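Local coordinates for protein tail component (Lactobacillus phage J-1, PDB 5LY8) that probably binds carbohydrate receptors on the surface of Lactobacillus casei through a carbohydrate-binding module, this chain, inserted in the phage's distal tail protein, at residues V139-V144 with A150-F155; A170-T173 with Q178-F181. One frame throughout, in Å; residues are numbered along the deposited sequence. Where two conformers were deposited one is given.

Interaction 1: V139-V144 with A150-F155; sequences VFSGTV and AQMLFF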
loop_
_atom_site.group_PDB
_atom_site.type_symbol
_atom_site.label_atom_id
_atom_site.label_comp_id
_atom_site.label_asym_id
_atom_site.label_seq_id
_atom_site.Cartn_x
_atom_site.Cartn_y
_atom_site.Cartn_z
ATOM N N VAL A 139 9.090 -6.656 7.420
ATOM C CA VAL A 139 8.227 -6.044 8.416
ATOM C C VAL A 139 6.961 -5.547 7.728
ATOM O O VAL A 139 7.029 -4.903 6.702
ATOM C CB VAL A 139 8.943 -4.858 9.123
ATOM C CG1 VAL A 139 8.000 -4.160 10.101
ATOM C CG2 VAL A 139 10.197 -5.312 9.881
ATOM N N PHE A 140 5.825 -5.815 8.363
ATOM C CA PHE A 140 4.511 -5.352 7.952
ATOM C C PHE A 140 4.099 -4.273 8.945
ATOM O O PHE A 140 4.119 -4.512 10.148
ATOM C CB PHE A 140 3.570 -6.554 7.998
ATOM C CG PHE A 140 2.085 -6.364 7.906
ATOM C CD1 PHE A 140 1.534 -5.550 6.929
ATOM C CD2 PHE A 140 1.236 -7.078 8.732
ATOM C CE1 PHE A 140 0.143 -5.432 6.807
ATOM C CE2 PHE A 140 -0.147 -6.950 8.619
ATOM C CZ PHE A 140 -0.684 -6.128 7.656
ATOM N N SER A 141 3.785 -3.073 8.435
ATOM C CA SER A 141 3.379 -1.960 9.297
ATOM C C SER A 141 2.122 -1.308 8.815
ATOM O O SER A 141 1.797 -1.362 7.622
ATOM C CB SER A 141 4.508 -0.937 9.450
ATOM O OG SER A 141 4.734 -0.196 8.255
ATOM N N GLY A 142 1.405 -0.694 9.741
ATOM C CA GLY A 142 0.205 0.050 9.417
ATOM C C GLY A 142 0.253 1.379 10.109
ATOM O O GLY A 142 0.515 1.422 11.314
ATOM N N THR A 143 0.012 2.449 9.361
ATOM C CA THR A 143 0.038 3.816 9.873
ATOM C C THR A 143 -1.238 4.513 9.566
ATOM O O THR A 143 -1.827 4.321 8.492
ATOM C CB THR A 143 1.227 4.573 9.209
ATOM O OG1 THR A 143 2.432 3.868 9.540
ATOM C CG2 THR A 143 1.362 6.001 9.696
ATOM N N VAL A 144 -1.666 5.308 10.464
ATOM C CA VAL A 144 -2.823 6.148 10.309
ATOM C C VAL A 144 -2.377 7.600 10.394
ATOM O O VAL A 144 -1.498 7.939 11.217
ATOM C CB VAL A 144 -3.970 5.875 11.289
ATOM C CG1 VAL A 144 -3.530 6.139 12.691
ATOM C CG2 VAL A 144 -5.282 6.603 10.919
ATOM N N ALA A 150 1.222 11.453 12.164
ATOM C CA ALA A 150 1.145 10.008 11.891
ATOM C C ALA A 150 1.313 9.165 13.156
ATOM O O ALA A 150 2.089 9.530 14.055
ATOM C CB ALA A 150 2.194 9.603 10.857
ATOM N N GLN A 151 0.587 8.059 13.245
ATOM C CA GLN A 151 0.707 7.085 14.309
ATOM C C GLN A 151 0.935 5.729 13.670
ATOM O O GLN A 151 0.079 5.248 12.921
ATOM C CB GLN A 151 -0.571 7.008 15.143
ATOM C CG GLN A 151 -0.750 8.123 16.154
ATOM C CD GLN A 151 -2.093 8.049 16.848
ATOM O OE1 GLN A 151 -2.705 9.075 17.155
ATOM N NE2 GLN A 151 -2.582 6.842 17.122
ATOM N N MET A 152 2.100 5.134 13.915
ATOM C CA MET A 152 2.339 3.790 13.426
ATOM C C MET A 152 1.623 2.877 14.420
ATOM O O MET A 152 1.996 2.795 15.604
ATOM C CB MET A 152 3.831 3.457 13.309
ATOM C CG MET A 152 4.041 2.048 12.753
ATOM S SD MET A 152 5.751 1.625 12.411
ATOM C CE MET A 152 6.010 2.520 10.941
ATOM N N LEU A 153 0.528 2.247 13.957
ATOM C CA LEU A 153 -0.308 1.391 14.801
ATOM C C LEU A 153 0.363 0.090 15.166
ATOM O O LEU A 153 0.098 -0.455 16.227
ATOM C CB LEU A 153 -1.641 1.139 14.115
ATOM C CG LEU A 153 -2.502 2.386 13.871
ATOM C CD1 LEU A 153 -3.702 2.038 13.009
ATOM C CD2 LEU A 153 -2.997 3.010 15.197
ATOM N N PHE A 154 1.176 -0.468 14.280
ATOM C CA PHE A 154 1.876 -1.713 14.585
ATOM C C PHE A 154 3.095 -1.799 13.693
ATOM O O PHE A 154 3.129 -1.192 12.618
ATOM C CB PHE A 154 0.970 -2.954 14.384
ATOM C CG PHE A 154 0.487 -3.113 12.961
ATOM C CD1 PHE A 154 -0.686 -2.508 12.539
ATOM C CD2 PHE A 154 1.204 -3.879 12.048
ATOM C CE1 PHE A 154 -1.128 -2.653 11.226
ATOM C CE2 PHE A 154 0.770 -3.998 10.727
ATOM C CZ PHE A 154 -0.390 -3.381 10.325
ATOM N N PHE A 155 4.043 -2.607 14.118
ATOM C CA PHE A 155 5.276 -2.924 13.419
ATOM C C PHE A 155 5.439 -4.411 13.667
ATOM O O PHE A 155 5.762 -4.814 14.787
ATOM C CB PHE A 155 6.406 -2.108 14.054
ATOM C CG PHE A 155 7.779 -2.217 13.423
ATOM C CD1 PHE A 155 8.582 -3.333 13.639
ATOM C CD2 PHE A 155 8.303 -1.162 12.693
ATOM C CE1 PHE A 155 9.867 -3.415 13.083
ATOM C CE2 PHE A 155 9.596 -1.237 12.160
ATOM C CZ PHE A 155 10.370 -2.362 12.369
#
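Phe154 lays its ring across the backbone of Gly142, filling the hollow that a residue without a side chain leaves in the strand. Gly142 N lies 3.3 Å from Phe154 CZ, over one face of the ring but offset toward its rim. The ring is put there by its first torsion, which sets CG between the backbone N and the carbonyl carbon (chi1 61°) and swings the group back over the neighbouring strand. Beyond the glycine its CE2 corner reaches the face of Phe140, the preceding side chain on the same surface of that strand, near its centre in an edge-to-face pair, centroids 4.9 Å apart and planes at 62°. Two strands of an antiparallel hairpin carry this contact, and a classic beta bulge interrupts them, Leu153 and Phe154 both facing Gly142. Leu153 N donates to Gly142 O at 2.8 Å, a short but bent bond, whereas Gly142 N reaches Phe154 O only weakly, at 3.4 Å. Past the bulge the pairing is regular: Val144 and Gln151 exchange two nearly straight backbone bonds, and Val144 CG1 packs against Leu153 CD2 at 4.0 Å. The other surface of the hairpin carries Ser141, Thr143, Met152 and Phe155. There Met152, bent at its third torsion, brings CE beside Ser141 OG. Val139 CG1 sits as a knob over the centre of the Phe155 ring, 3.5 Å from the centroid and 8° off the normal, a CH-pi contact. Phe181 of strand 178-185 meets Phe154 in a further edge-to-face pair, within the jelly-roll-like sandwich expected of a concanavalin-clan module. The chemistry thus divides by surface: mainly aromatic and aliphatic groups on the Phe154 side pack against the opposing sheet, where Phe154 also touches Glu194 and Arg196, while hydroxyls mix with apolar groups on the Ser141 side.

Interaction 2: A170-T173 with Q178-F181; sequences AVIT and QLTF
Thr173 and Thr180 hold the two strands together through a reciprocal pair of backbone hydrogen bonds, the mark of a hydrogen-bonded pair in an antiparallel beta hairpin. Thr180 N donates its N-H to Thr173 O at 2.9 Å, almost straight at 177° and in the carbonyl plane. The return bond, from Thr173 N to Thr180 O, has the same length of 2.9 Å, with its donor tilted 15° from the plane of the carbonyl. Weaker CA-H...O contacts supplement this pair: Phe181 CA approaches Val171 O and Ile172 CA approaches Thr180 O, so that Thr180 O receives both an N-H and a C-H from the facing strand. The strands run almost exactly antiparallel over these short segments. The threonine side chains stand on one surface of the sheet, where the hydroxyl of Thr180 is hydrogen-bonded to that of Thr195 on strand 191-197, next in the sheet. The opposite surface is apolar and belongs to the interior of the beta-sandwich, with Leu126 of the other sheet touching both Ile172 and Phe181. Here Ile172 and Phe181 form the non-hydrogen-bonded pair, their side chains lying alongside each other and pointing the same way. Ile172 sets its longer branch alongside Phe181, CG1 standing 4.1 Å from CD2 of that phenylalanine, while its terminal CD1 reaches CE2. The shorter branch works in another direction. CG2 lies opposite the backbone N across the first torsion of Ile172 (chi1 -51° for CG1), which turns this methyl toward Leu179, whose side chain lies beside that of Ile172 and points the same way. The two meet methyl to methyl, Ile172 CG2 and Leu179 CD1 being 3.6 Å apart.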
loop_
_atom_site.group_PDB
_atom_site.type_symbol
_atom_site.label_atom_id
_atom_site.label_comp_id
_atom_site.label_asym_id
_atom_site.label_seq_id
_atom_site.Cartn_x
_atom_site.Cartn_y
_atom_site.Cartn_z
ATOM N N ALA A 170 -2.531 -7.553 0.040
ATOM C CA ALA A 170 -2.355 -6.478 1.019
ATOM C C ALA A 170 -3.654 -5.702 1.034
ATOM O O ALA A 170 -4.097 -5.196 -0.007
ATOM C CB ALA A 170 -1.191 -5.570 0.627
ATOM N N VAL A 171 -4.316 -5.641 2.201
ATOM C CA VAL A 171 -5.650 -5.078 2.277
ATOM C C VAL A 171 -5.755 -4.036 3.360
ATOM O O VAL A 171 -5.244 -4.225 4.476
ATOM C CB VAL A 171 -6.670 -6.217 2.576
ATOM C CG1 VAL A 171 -8.103 -5.690 2.554
ATOM C CG2 VAL A 171 -6.504 -7.396 1.614
ATOM N N ILE A 172 -6.455 -2.934 3.055
ATOM C CA ILE A 172 -6.879 -1.974 4.060
ATOM C C ILE A 172 -8.410 -1.957 4.020
ATOM O O ILE A 172 -8.996 -1.779 2.944
ATOM C CB ILE A 172 -6.345 -0.546 3.839
ATOM C CG1 ILE A 172 -4.831 -0.544 3.635
ATOM C CG2 ILE A 172 -6.740 0.328 5.043
ATOM C CD1 ILE A 172 -4.295 0.844 3.397
ATOM N N THR A 173 -9.061 -2.163 5.159
ATOM C CA THR A 173 -10.521 -2.117 5.239
ATOM C C THR A 173 -10.920 -1.146 6.347
ATOM O O THR A 173 -10.230 -1.051 7.361
ATOM C CB THR A 173 -11.124 -3.521 5.499
ATOM O OG1 THR A 173 -10.563 -4.468 4.601
ATOM C CG2 THR A 173 -12.631 -3.558 5.323
ATOM N N GLN A 178 -13.227 1.146 12.925
ATOM C CA GLN A 178 -12.227 0.093 12.907
ATOM C C GLN A 178 -11.458 0.094 11.608
ATOM O O GLN A 178 -12.061 -0.045 10.533
ATOM C CB GLN A 178 -12.838 -1.308 13.132
ATOM C CG GLN A 178 -13.360 -1.520 14.550
ATOM C CD GLN A 178 -13.666 -2.959 14.875
ATOM O OE1 GLN A 178 -13.433 -3.893 14.092
ATOM N NE2 GLN A 178 -14.214 -3.156 16.062
ATOM N N LEU A 179 -10.148 0.207 11.718
ATOM C CA LEU A 179 -9.264 0.193 10.576
ATOM C C LEU A 179 -8.488 -1.125 10.635
ATOM O O LEU A 179 -7.812 -1.405 11.642
ATOM C CB LEU A 179 -8.318 1.402 10.690
ATOM C CG LEU A 179 -7.245 1.552 9.603
ATOM C CD1 LEU A 179 -7.859 1.655 8.208
ATOM C CD2 LEU A 179 -6.405 2.754 9.862
ATOM N N THR A 180 -8.578 -1.937 9.562
ATOM C CA THR A 180 -7.869 -3.202 9.507
ATOM C C THR A 180 -6.854 -3.192 8.374
ATOM O O THR A 180 -7.129 -2.717 7.249
ATOM C CB THR A 180 -8.866 -4.345 9.318
ATOM O OG1 THR A 180 -9.752 -4.371 10.432
ATOM C CG2 THR A 180 -8.205 -5.733 9.176
ATOM N N PHE A 181 -5.685 -3.767 8.669
ATOM C CA PHE A 181 -4.652 -4.020 7.693
ATOM C C PHE A 181 -4.442 -5.519 7.641
ATOM O O PHE A 181 -4.302 -6.163 8.706
ATOM C CB PHE A 181 -3.354 -3.377 8.151
ATOM C CG PHE A 181 -3.362 -1.877 8.224
ATOM C CD1 PHE A 181 -3.862 -1.220 9.346
ATOM C CD2 PHE A 181 -2.862 -1.123 7.182
ATOM C CE1 PHE A 181 -3.860 0.173 9.400
ATOM C CE2 PHE A 181 -2.863 0.266 7.242
ATOM C CZ PHE A 181 -3.355 0.906 8.347
#

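In the fold
From the N terminus the chain first builds strands of both sheets before reaching interaction 1, where 139-144 and 150-155 close a short hairpin loop at the end of the mixed sheet. Strand 151-158 then leads over to strand 166-175 of the other, six-stranded antiparallel sheet, and interaction 2 closes a second, tighter hairpin. The two lie in series, neither enclosing nor crossing the other, with centres about 11 Å apart. The two hairpins pack against each other across the sandwich, Gly142 CA lying 3.8 Å from Phe181 CE2. One hairpin of each sheet thereby contributes to the apolar interior between the two sheets.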